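PDB 3SON: hypothetical NUDIX hydrolase from Listeria monocytogenes, which probably hydrolyses a nucleoside diphosphate linked to another group, as Nudix enzymes do with a divalent metal ion, though on a substrate not yet established. Local coordinates for residues I11-F22 against A133-L141; E53-D61 against I95-L106. One frame throughout, in Å; residues are numbered along the deposited sequence.

Interaction 1 (I11-F22 against A133-L141); sequences IPFIKTEANYQF and ALYELNERL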
loop_
_atom_site.group_PDB
_atom_site.type_symbol
_atom_site.label_atom_id
_atom_site.label_comp_id
_atom_site.label_asym_id
_atom_site.label_seq_id
_atom_site.Cartn_x
_atom_site.Cartn_y
_atom_site.Cartn_z
ATOM N N ILE A 11 -9.763 -3.679 11.014
ATOM C CA ILE A 11 -8.934 -4.405 11.962
ATOM C C ILE A 11 -9.681 -4.468 13.283
ATOM O O ILE A 11 -9.888 -3.445 13.921
ATOM C CB ILE A 11 -7.585 -3.696 12.197
ATOM C CG1 ILE A 11 -6.810 -3.557 10.878
ATOM C CG2 ILE A 11 -6.698 -4.421 13.261
ATOM C CD1 ILE A 11 -5.541 -2.743 11.006
ATOM N N PRO A 12 -10.109 -5.662 13.704
ATOM C CA PRO A 12 -10.724 -5.752 15.063
ATOM C C PRO A 12 -9.647 -5.666 16.139
ATOM O O PRO A 12 -8.502 -6.099 15.907
ATOM C CB PRO A 12 -11.311 -7.175 15.074
ATOM C CG PRO A 12 -11.200 -7.666 13.677
ATOM C CD PRO A 12 -9.995 -6.992 13.099
ATOM N N PHE A 13 -9.954 -5.063 17.300
ATOM C CA PHE A 13 -9.017 -5.078 18.426
ATOM C C PHE A 13 -9.751 -5.132 19.767
ATOM O O PHE A 13 -10.944 -4.804 19.844
ATOM C CB PHE A 13 -8.065 -3.878 18.423
ATOM C CG PHE A 13 -8.741 -2.577 18.679
ATOM C CD1 PHE A 13 -9.320 -1.866 17.636
ATOM C CD2 PHE A 13 -8.844 -2.062 19.982
ATOM C CE1 PHE A 13 -9.942 -0.681 17.867
ATOM C CE2 PHE A 13 -9.455 -0.858 20.216
ATOM C CZ PHE A 13 -10.038 -0.170 19.186
ATOM N N ILE A 14 -9.037 -5.590 20.811
ATOM C CA ILE A 14 -9.603 -5.656 22.169
ATOM C C ILE A 14 -8.562 -5.132 23.123
ATOM O O ILE A 14 -7.361 -5.335 22.904
ATOM C CB ILE A 14 -10.011 -7.070 22.624
ATOM C CG1 ILE A 14 -8.860 -8.053 22.427
ATOM C CG2 ILE A 14 -11.224 -7.567 21.867
ATOM C CD1 ILE A 14 -9.186 -9.486 22.857
ATOM N N LYS A 15 -9.018 -4.417 24.150
ATOM C CA LYS A 15 -8.167 -4.023 25.274
ATOM C C LYS A 15 -8.164 -5.105 26.357
ATOM O O LYS A 15 -9.211 -5.424 26.907
ATOM C CB LYS A 15 -8.674 -2.728 25.899
ATOM C CG LYS A 15 -7.655 -2.083 26.847
ATOM C CD LYS A 15 -8.237 -0.924 27.680
ATOM C CE LYS A 15 -7.191 0.126 28.007
ATOM N NZ LYS A 15 -5.869 -0.454 28.376
ATOM N N THR A 16 -6.992 -5.669 26.642
ATOM C CA THR A 16 -6.813 -6.615 27.764
ATOM C C THR A 16 -6.273 -5.881 29.000
ATOM O O THR A 16 -5.936 -4.697 28.933
ATOM C CB THR A 16 -5.827 -7.741 27.401
ATOM O OG1 THR A 16 -4.586 -7.175 26.937
ATOM C CG2 THR A 16 -6.414 -8.634 26.334
ATOM N N GLU A 17 -6.190 -6.581 30.127
ATOM C CA GLU A 17 -5.618 -5.987 31.335
ATOM C C GLU A 17 -4.190 -5.507 31.032
ATOM O O GLU A 17 -3.826 -4.371 31.339
ATOM C CB GLU A 17 -5.617 -6.995 32.492
ATOM N N ALA A 18 -3.415 -6.366 30.374
ATOM C CA ALA A 18 -2.020 -6.073 30.039
ATOM C C ALA A 18 -1.861 -5.085 28.883
ATOM O O ALA A 18 -1.323 -3.987 29.054
ATOM C CB ALA A 18 -1.301 -7.366 29.691
ATOM N N ASN A 19 -2.358 -5.489 27.715
ATOM C CA ASN A 19 -2.001 -4.858 26.450
ATOM C C ASN A 19 -3.228 -4.747 25.528
ATOM O O ASN A 19 -4.364 -4.754 25.991
ATOM C CB ASN A 19 -0.917 -5.732 25.786
ATOM C CG ASN A 19 -0.193 -5.031 24.650
ATOM O OD1 ASN A 19 -0.366 -3.830 24.419
ATOM N ND2 ASN A 19 0.623 -5.789 23.926
ATOM N N TYR A 20 -2.978 -4.574 24.235
ATOM C CA TYR A 20 -4.015 -4.676 23.249
ATOM C C TYR A 20 -3.755 -5.920 22.452
ATOM O O TYR A 20 -2.590 -6.334 22.258
ATOM C CB TYR A 20 -3.993 -3.485 22.310
ATOM C CG TYR A 20 -4.455 -2.205 22.966
ATOM C CD1 TYR A 20 -5.802 -1.905 23.031
ATOM C CD2 TYR A 20 -3.552 -1.305 23.504
ATOM C CE1 TYR A 20 -6.249 -0.737 23.627
ATOM C CE2 TYR A 20 -3.989 -0.140 24.116
ATOM C CZ TYR A 20 -5.349 0.138 24.157
ATOM O OH TYR A 20 -5.835 1.284 24.755
ATOM N N GLN A 21 -4.845 -6.551 22.040
ATOM C CA GLN A 21 -4.786 -7.653 21.114
ATOM C C GLN A 21 -5.547 -7.326 19.827
ATOM O O GLN A 21 -6.504 -6.527 19.829
ATOM C CB GLN A 21 -5.298 -8.923 21.766
ATOM C CG GLN A 21 -4.393 -9.356 22.927
ATOM C CD GLN A 21 -4.530 -10.819 23.263
ATOM O OE1 GLN A 21 -5.607 -11.370 23.187
ATOM N NE2 GLN A 21 -3.423 -11.459 23.618
ATOM N N PHE A 22 -5.176 -8.024 18.759
ATOM C CA PHE A 22 -5.664 -7.742 17.438
ATOM C C PHE A 22 -6.220 -9.039 16.848
ATOM O O PHE A 22 -5.672 -10.144 17.060
ATOM C CB PHE A 22 -4.518 -7.186 16.588
ATOM C CG PHE A 22 -3.915 -5.935 17.158
ATOM C CD1 PHE A 22 -4.541 -4.728 16.923
ATOM C CD2 PHE A 22 -2.813 -5.968 17.978
ATOM C CE1 PHE A 22 -4.076 -3.569 17.479
ATOM C CE2 PHE A 22 -2.292 -4.799 18.505
ATOM C CZ PHE A 22 -2.955 -3.609 18.293
ATOM N N ALA A 133 -1.283 -0.425 8.094
ATOM C CA ALA A 133 -2.512 -0.085 8.849
ATOM C C ALA A 133 -2.435 -0.534 10.346
ATOM O O ALA A 133 -2.784 0.240 11.327
ATOM C CB ALA A 133 -3.769 -0.655 8.126
ATOM N N LEU A 134 -1.851 -1.695 10.558
ATOM C CA LEU A 134 -1.782 -2.247 11.905
ATOM C C LEU A 134 -0.797 -1.435 12.737
ATOM O O LEU A 134 -1.069 -1.148 13.878
ATOM C CB LEU A 134 -1.390 -3.729 11.876
ATOM C CG LEU A 134 -1.293 -4.369 13.260
ATOM C CD1 LEU A 134 -2.630 -4.302 13.926
ATOM C CD2 LEU A 134 -0.829 -5.822 13.172
ATOM N N TYR A 135 0.345 -1.071 12.151
ATOM C CA TYR A 135 1.318 -0.186 12.821
ATOM C C TYR A 135 0.657 1.090 13.318
ATOM O O TYR A 135 0.831 1.516 14.484
ATOM C CB TYR A 135 2.469 0.160 11.853
ATOM C CG TYR A 135 3.333 1.212 12.392
ATOM C CD1 TYR A 135 4.246 0.939 13.379
ATOM C CD2 TYR A 135 3.189 2.524 11.978
ATOM C CE1 TYR A 135 5.025 1.966 13.943
ATOM C CE2 TYR A 135 3.950 3.521 12.516
ATOM C CZ TYR A 135 4.857 3.237 13.504
ATOM O OH TYR A 135 5.623 4.279 14.035
ATOM N N GLU A 136 -0.020 1.764 12.409
ATOM C CA GLU A 136 -0.725 3.020 12.745
ATOM C C GLU A 136 -1.721 2.786 13.907
ATOM O O GLU A 136 -1.781 3.530 14.856
ATOM C CB GLU A 136 -1.458 3.555 11.514
ATOM C CG GLU A 136 -2.219 4.819 11.892
ATOM C CD GLU A 136 -3.131 5.356 10.806
ATOM O OE1 GLU A 136 -3.119 4.844 9.630
ATOM O OE2 GLU A 136 -3.914 6.288 11.159
ATOM N N LEU A 137 -2.578 1.793 13.765
ATOM C CA LEU A 137 -3.524 1.472 14.845
ATOM C C LEU A 137 -2.827 1.284 16.210
ATOM O O LEU A 137 -3.288 1.792 17.248
ATOM C CB LEU A 137 -4.326 0.213 14.501
ATOM C CG LEU A 137 -5.327 -0.303 15.575
ATOM C CD1 LEU A 137 -6.240 0.813 16.100
ATOM C CD2 LEU A 137 -6.085 -1.582 15.157
ATOM N N ASN A 138 -1.736 0.546 16.187
ATOM C CA ASN A 138 -1.035 0.212 17.354
ATOM C C ASN A 138 -0.422 1.472 18.005
ATOM O O ASN A 138 -0.582 1.715 19.214
ATOM C CB ASN A 138 0.025 -0.839 17.087
ATOM C CG ASN A 138 0.657 -1.320 18.361
ATOM O OD1 ASN A 138 -0.048 -1.765 19.297
ATOM N ND2 ASN A 138 1.993 -1.198 18.451
ATOM N N GLU A 139 0.179 2.341 17.188
ATOM C CA GLU A 139 0.679 3.630 17.714
ATOM C C GLU A 139 -0.425 4.498 18.275
ATOM O O GLU A 139 -0.280 5.080 19.363
ATOM C CB GLU A 139 1.477 4.385 16.632
ATOM C CG GLU A 139 2.770 3.713 16.225
ATOM C CD GLU A 139 3.683 3.496 17.413
ATOM O OE1 GLU A 139 4.052 4.488 18.086
ATOM O OE2 GLU A 139 4.022 2.322 17.674
ATOM N N ARG A 140 -1.547 4.570 17.569
ATOM C CA ARG A 140 -2.713 5.304 18.049
ATOM C C ARG A 140 -3.294 4.752 19.347
ATOM O O ARG A 140 -3.551 5.513 20.242
ATOM C CB ARG A 140 -3.748 5.401 16.998
ATOM C CG ARG A 140 -3.425 6.309 15.840
ATOM C CD ARG A 140 -4.622 6.319 14.920
ATOM N NE ARG A 140 -4.429 7.193 13.777
ATOM C CZ ARG A 140 -4.665 8.493 13.778
ATOM N NH1 ARG A 140 -5.070 9.117 14.901
ATOM N NH2 ARG A 140 -4.437 9.187 12.659
ATOM N N LEU A 141 -3.397 3.440 19.493
ATOM C CA LEU A 141 -3.884 2.898 20.754
ATOM C C LEU A 141 -2.921 3.331 21.869
ATOM O O LEU A 141 -3.335 3.974 22.813
ATOM C CB LEU A 141 -4.029 1.393 20.700
ATOM C CG LEU A 141 -5.187 0.925 19.810
ATOM C CD1 LEU A 141 -5.189 -0.627 19.585
ATOM C CD2 LEU A 141 -6.490 1.427 20.413
HETATM O O HOH W 1 0.583 -3.285 21.360
#
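Leu-141 and Leu-137 of helix 128-142 pack on Phe-22, Tyr-20, Phe-13 and Ile-11, in a buried apolar contact between a helix and one face of a beta hairpin. The hairpin is formed by the antiparallel strands 7-15 and 20-27. Segment 133-141 runs at 30° to strand segment 11-15 and nearly antiparallel to 20-22.

Leu-141 sits among three rings. Its CB lies over one face of Tyr-20, 3.9 Å from the ring centroid. Its CD1 reaches the same face, covers a face of Phe-13 and meets Phe-22 CE1 obliquely at 3.8 Å. Its CD2 touches Phe-13 CE2 at 3.7 Å. One turn back, Leu-137 CD2 meets Ile-11 CG2 tip to tip at 3.5 Å, tighter than usual van der Waals contact. CG of Leu-137 is anti to its backbone N (chi1 177°), which brings CD2 between Ile-11 and the edge of Phe-22, where CE1 is 3.7 Å away.

Phe-22 takes Leu-134 CD1 over one face, 3.9 Å from the ring centroid. Asn-138 OD1 comes to the edge of the same ring, 3.6 Å from CZ, with the amide plane turned 77° from the ring. A water donates to this OD1 and to Asn-19 OD1, bridging helix and hairpin turn. At the start of segment 133-141, Ile-11 CD1 rests on Ala-133 CB at 4.0 Å.

Away from the hairpin, Glu-136 and Arg-140 form a salt bridge, and Arg-140 also pairs with Asp-70. Tyr-135 meets Phe-78 of the second subunit. This is the packing of a C-terminal helix on the central mixed sheet of the alpha/beta/alpha Nudix fold.

Interaction 2 (E53-D61 against I95-L106); sequences ESIEELNLD and IDLTSCSYQVTL. With CA (calcium ion), chain C.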
loop_
_atom_site.group_PDB
_atom_site.type_symbol
_atom_site.label_atom_id
_atom_site.label_comp_id
_atom_site.label_asym_id
_atom_site.label_seq_id
_atom_site.Cartn_x
_atom_site.Cartn_y
_atom_site.Cartn_z
ATOM N N GLU A 53 -19.475 -4.694 6.201
ATOM C CA GLU A 53 -18.537 -5.822 6.052
ATOM C C GLU A 53 -18.192 -6.389 7.412
ATOM O O GLU A 53 -18.007 -7.611 7.564
ATOM C CB GLU A 53 -17.276 -5.396 5.312
ATOM C CG GLU A 53 -17.561 -5.107 3.862
ATOM C CD GLU A 53 -17.826 -6.385 3.012
ATOM O OE1 GLU A 53 -17.379 -7.479 3.421
ATOM O OE2 GLU A 53 -18.412 -6.249 1.901
ATOM N N SER A 54 -18.018 -5.502 8.383
ATOM C CA SER A 54 -17.760 -5.889 9.746
ATOM C C SER A 54 -18.923 -6.698 10.295
ATOM O O SER A 54 -18.712 -7.736 10.935
ATOM C CB SER A 54 -17.487 -4.641 10.615
ATOM O OG SER A 54 -16.282 -4.040 10.145
ATOM N N ILE A 55 -20.150 -6.223 10.112
ATOM C CA ILE A 55 -21.331 -7.002 10.505
ATOM C C ILE A 55 -21.439 -8.375 9.769
ATOM O O ILE A 55 -21.759 -9.366 10.387
ATOM C CB ILE A 55 -22.630 -6.209 10.260
ATOM C CG1 ILE A 55 -22.714 -4.948 11.134
ATOM C CG2 ILE A 55 -23.808 -7.154 10.470
ATOM C CD1 ILE A 55 -23.711 -3.895 10.642
ATOM N N GLU A 56 -21.159 -8.430 8.458
ATOM C CA GLU A 56 -21.264 -9.658 7.720
ATOM C C GLU A 56 -20.219 -10.654 8.243
ATOM O O GLU A 56 -20.528 -11.807 8.514
ATOM C CB GLU A 56 -21.065 -9.439 6.202
ATOM C CG GLU A 56 -22.143 -8.571 5.517
ATOM C CD GLU A 56 -21.921 -8.370 3.995
ATOM O OE1 GLU A 56 -20.829 -8.744 3.491
ATOM O OE2 GLU A 56 -22.849 -7.837 3.300
ATOM N N GLU A 57 -18.993 -10.202 8.435
ATOM C CA GLU A 57 -17.935 -11.163 8.751
ATOM C C GLU A 57 -17.889 -11.621 10.198
ATOM O O GLU A 57 -17.420 -12.733 10.460
ATOM C CB GLU A 57 -16.568 -10.613 8.320
ATOM C CG GLU A 57 -16.456 -10.400 6.808
ATOM C CD GLU A 57 -15.033 -10.231 6.340
ATOM O OE1 GLU A 57 -14.103 -10.675 7.066
ATOM O OE2 GLU A 57 -14.817 -9.646 5.254
ATOM N N LEU A 58 -18.320 -10.771 11.133
ATOM C CA LEU A 58 -18.276 -11.043 12.580
ATOM C C LEU A 58 -19.633 -11.307 13.256
ATOM O O LEU A 58 -19.699 -11.594 14.456
ATOM C CB LEU A 58 -17.502 -9.867 13.284
ATOM C CG LEU A 58 -16.180 -9.533 12.641
ATOM C CD1 LEU A 58 -15.534 -8.347 13.337
ATOM C CD2 LEU A 58 -15.222 -10.706 12.675
ATOM N N ASN A 59 -20.691 -11.310 12.439
ATOM C CA ASN A 59 -22.071 -11.535 12.852
ATOM C C ASN A 59 -22.451 -10.763 14.117
ATOM O O ASN A 59 -22.892 -11.330 15.114
ATOM C CB ASN A 59 -22.339 -13.033 12.934
ATOM C CG ASN A 59 -22.378 -13.669 11.559
ATOM O OD1 ASN A 59 -23.284 -13.409 10.767
ATOM N ND2 ASN A 59 -21.358 -14.445 11.236
ATOM N N LEU A 60 -22.273 -9.455 14.046
ATOM C CA LEU A 60 -22.451 -8.563 15.204
ATOM C C LEU A 60 -23.836 -7.926 15.222
ATOM O O LEU A 60 -24.400 -7.679 14.177
ATOM C CB LEU A 60 -21.463 -7.389 15.152
ATOM C CG LEU A 60 -19.957 -7.558 14.984
ATOM C CD1 LEU A 60 -19.314 -6.213 14.602
ATOM C CD2 LEU A 60 -19.353 -8.121 16.254
ATOM N N ASP A 61 -24.343 -7.607 16.413
ATOM C CA ASP A 61 -25.549 -6.759 16.549
ATOM C C ASP A 61 -25.330 -5.391 15.830
ATOM O O ASP A 61 -24.358 -5.229 15.088
ATOM C CB ASP A 61 -25.906 -6.570 18.031
ATOM C CG ASP A 61 -24.803 -5.874 18.819
ATOM O OD1 ASP A 61 -24.230 -6.519 19.724
ATOM O OD2 ASP A 61 -24.501 -4.693 18.533
ATOM N N ILE A 95 -12.117 -1.687 14.757
ATOM C CA ILE A 95 -13.307 -1.850 15.503
ATOM C C ILE A 95 -12.965 -2.372 16.849
ATOM O O ILE A 95 -12.229 -3.373 16.947
ATOM C CB ILE A 95 -14.324 -2.738 14.695
ATOM C CG1 ILE A 95 -15.648 -2.967 15.452
ATOM C CG2 ILE A 95 -13.726 -4.094 14.245
ATOM C CD1 ILE A 95 -16.726 -3.452 14.515
ATOM N N ASP A 96 -13.515 -1.710 17.884
ATOM C CA ASP A 96 -13.290 -2.132 19.264
ATOM C C ASP A 96 -14.286 -3.172 19.667
ATOM O O ASP A 96 -15.464 -2.857 19.851
ATOM C CB ASP A 96 -13.365 -0.896 20.205
ATOM C CG ASP A 96 -12.871 -1.166 21.633
ATOM O OD1 ASP A 96 -12.624 -2.343 22.009
ATOM O OD2 ASP A 96 -12.695 -0.154 22.393
ATOM N N LEU A 97 -13.831 -4.411 19.883
ATOM C CA LEU A 97 -14.720 -5.455 20.343
ATOM C C LEU A 97 -14.437 -5.877 21.786
ATOM O O LEU A 97 -14.822 -6.984 22.177
ATOM C CB LEU A 97 -14.636 -6.664 19.436
ATOM C CG LEU A 97 -14.798 -6.413 17.908
ATOM C CD1 LEU A 97 -14.507 -7.676 17.120
ATOM C CD2 LEU A 97 -16.175 -5.891 17.573
ATOM N N THR A 98 -13.862 -4.976 22.595
ATOM C CA THR A 98 -13.544 -5.258 24.003
ATOM C C THR A 98 -14.798 -5.711 24.780
ATOM O O THR A 98 -14.747 -6.660 25.599
ATOM C CB THR A 98 -12.908 -4.027 24.695
ATOM O OG1 THR A 98 -11.760 -3.595 23.945
ATOM C CG2 THR A 98 -12.497 -4.360 26.156
ATOM N N SER A 99 -15.937 -5.099 24.498
ATOM C CA SER A 99 -17.169 -5.437 25.230
ATOM C C SER A 99 -18.030 -6.513 24.577
ATOM O O SER A 99 -19.009 -6.936 25.160
ATOM C CB SER A 99 -18.019 -4.176 25.425
ATOM O OG SER A 99 -18.502 -3.725 24.162
ATOM N N CYS A 100 -17.662 -6.992 23.387
ATOM C CA CYS A 100 -18.556 -7.883 22.652
ATOM C C CYS A 100 -17.872 -9.007 21.941
ATOM O O CYS A 100 -18.497 -9.690 21.119
ATOM C CB CYS A 100 -19.424 -7.085 21.664
ATOM S SG CYS A 100 -18.504 -6.269 20.339
ATOM N N SER A 101 -16.603 -9.243 22.276
ATOM C CA SER A 101 -15.850 -10.284 21.609
ATOM C C SER A 101 -16.485 -11.674 21.779
ATOM O O SER A 101 -16.349 -12.522 20.890
ATOM C CB SER A 101 -14.383 -10.265 22.065
ATOM O OG SER A 101 -14.255 -10.548 23.432
ATOM N N TYR A 102 -17.238 -11.881 22.867
ATOM C CA TYR A 102 -17.958 -13.155 23.078
ATOM C C TYR A 102 -19.090 -13.361 22.089
ATOM O O TYR A 102 -19.530 -14.489 21.871
ATOM C CB TYR A 102 -18.553 -13.274 24.492
ATOM C CG TYR A 102 -17.558 -13.314 25.647
ATOM C CD1 TYR A 102 -16.184 -13.497 25.426
ATOM C CD2 TYR A 102 -18.008 -13.224 26.978
ATOM C CE1 TYR A 102 -15.288 -13.533 26.486
ATOM C CE2 TYR A 102 -17.121 -13.269 28.045
ATOM C CZ TYR A 102 -15.760 -13.427 27.800
ATOM O OH TYR A 102 -14.871 -13.478 28.853
ATOM N N GLN A 103 -19.604 -12.275 21.535
ATOM C CA GLN A 103 -20.717 -12.354 20.616
ATOM C C GLN A 103 -20.305 -12.632 19.171
ATOM O O GLN A 103 -21.159 -12.887 18.329
ATOM C CB GLN A 103 -21.512 -11.064 20.641
ATOM C CG GLN A 103 -22.203 -10.820 21.967
ATOM C CD GLN A 103 -22.908 -9.488 21.999
ATOM O OE1 GLN A 103 -24.017 -9.345 21.473
ATOM N NE2 GLN A 103 -22.278 -8.503 22.624
ATOM N N VAL A 104 -19.016 -12.531 18.877
ATOM C CA VAL A 104 -18.522 -12.665 17.539
ATOM C C VAL A 104 -18.633 -14.118 17.044
ATOM O O VAL A 104 -18.259 -15.041 17.765
ATOM C CB VAL A 104 -17.033 -12.218 17.492
ATOM C CG1 VAL A 104 -16.449 -12.469 16.115
ATOM C CG2 VAL A 104 -16.899 -10.725 17.888
ATOM N N THR A 105 -19.237 -14.319 15.890
ATOM C CA THR A 105 -19.231 -15.648 15.228
ATOM C C THR A 105 -18.827 -15.400 13.774
ATOM O O THR A 105 -19.130 -14.355 13.200
ATOM C CB THR A 105 -20.588 -16.457 15.351
ATOM O OG1 THR A 105 -21.656 -15.795 14.673
ATOM C CG2 THR A 105 -21.030 -16.689 16.886
ATOM N N LEU A 106 -18.151 -16.363 13.164
ATOM C CA LEU A 106 -17.627 -16.134 11.817
ATOM C C LEU A 106 -18.543 -16.719 10.742
ATOM O O LEU A 106 -19.355 -17.538 11.049
ATOM C CB LEU A 106 -16.235 -16.734 11.717
ATOM C CG LEU A 106 -15.229 -16.150 12.705
ATOM C CD1 LEU A 106 -13.835 -16.778 12.574
ATOM C CD2 LEU A 106 -15.223 -14.649 12.461
HETATM CA CA CA C . -16.047 -9.332 2.921
HETATM O O HOH W 2 -18.081 -9.841 2.453
HETATM O O HOH W 3 -14.870 -9.666 0.550
#
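Leu-58 and Leu-60 pack against Ile-95, Leu-97, Val-104 and Leu-106, closing the end of the Nudix helix 46-58 against the strand 87-96 and the loop that follows it. The helix lies in a segment that closely resembles the Nudix box, and Glu-53 and Glu-57 on it bind calcium together with Ala-37. Glu-53 OE1 binds the calcium at 2.3 Å, and a metal-bound water donates to Glu-56 OE1.

The tight part is leucine-rich. Leu-60 CD1 meets Ile-95 CD1 tip to tip at 3.8 Å, while its CD2 touches Val-104 CG2, the two side chains lying side by side. Leu-60 and Leu-97 cross at about a right angle. Leu-58 sends CD1 to Leu-97 CD1 and CD2 to Leu-106 CD2, 3.9 Å away. Deeper along the helix, Ser-54 CB lies against Ile-95 CD1, while its OG bonds to Ala-50 O.

The solvent side is looser and polar. Asn-59 leaves the helix with positive phi, and the side chains of Asn-59 and Thr-105 cross at about a right angle. Asp-61, at the exposed end, is poorly ordered.

Two hydrogen bonds cross between the segments, one backbone to backbone and one from a side-chain amide. Thr-105 N donates to Leu-58 O at 3.1 Å. With CG beside its backbone N (chi1 -71°), Asn-59 brings ND2 to Thr-105 O at 3.0 Å, above that carbonyl's plane, while the oxygen stays within 10° of the amide plane of Asn-59.

Interactions 1 and 2 have centres about 16 Å apart and meet on one mixed sheet, where strands 7-15 and 87-96 are parallel neighbours. Along the chain interaction 2 is nested inside the loop closed by interaction 1: 11-22 comes first, then 53-61, 95-106 and 133-141. The two join directly where Phe-13 N lies 2.9 Å from Ile-95 O, a probable hydrogen bond, and Pro-12 packs on Ile-95. Helix 128-142 is packed on this sheet in interaction 1, and the metal-binding helix 46-58 in interaction 2. These neighbouring strands of one sheet thus connect the C-terminal helix with the metal-binding helix of a single Nudix domain.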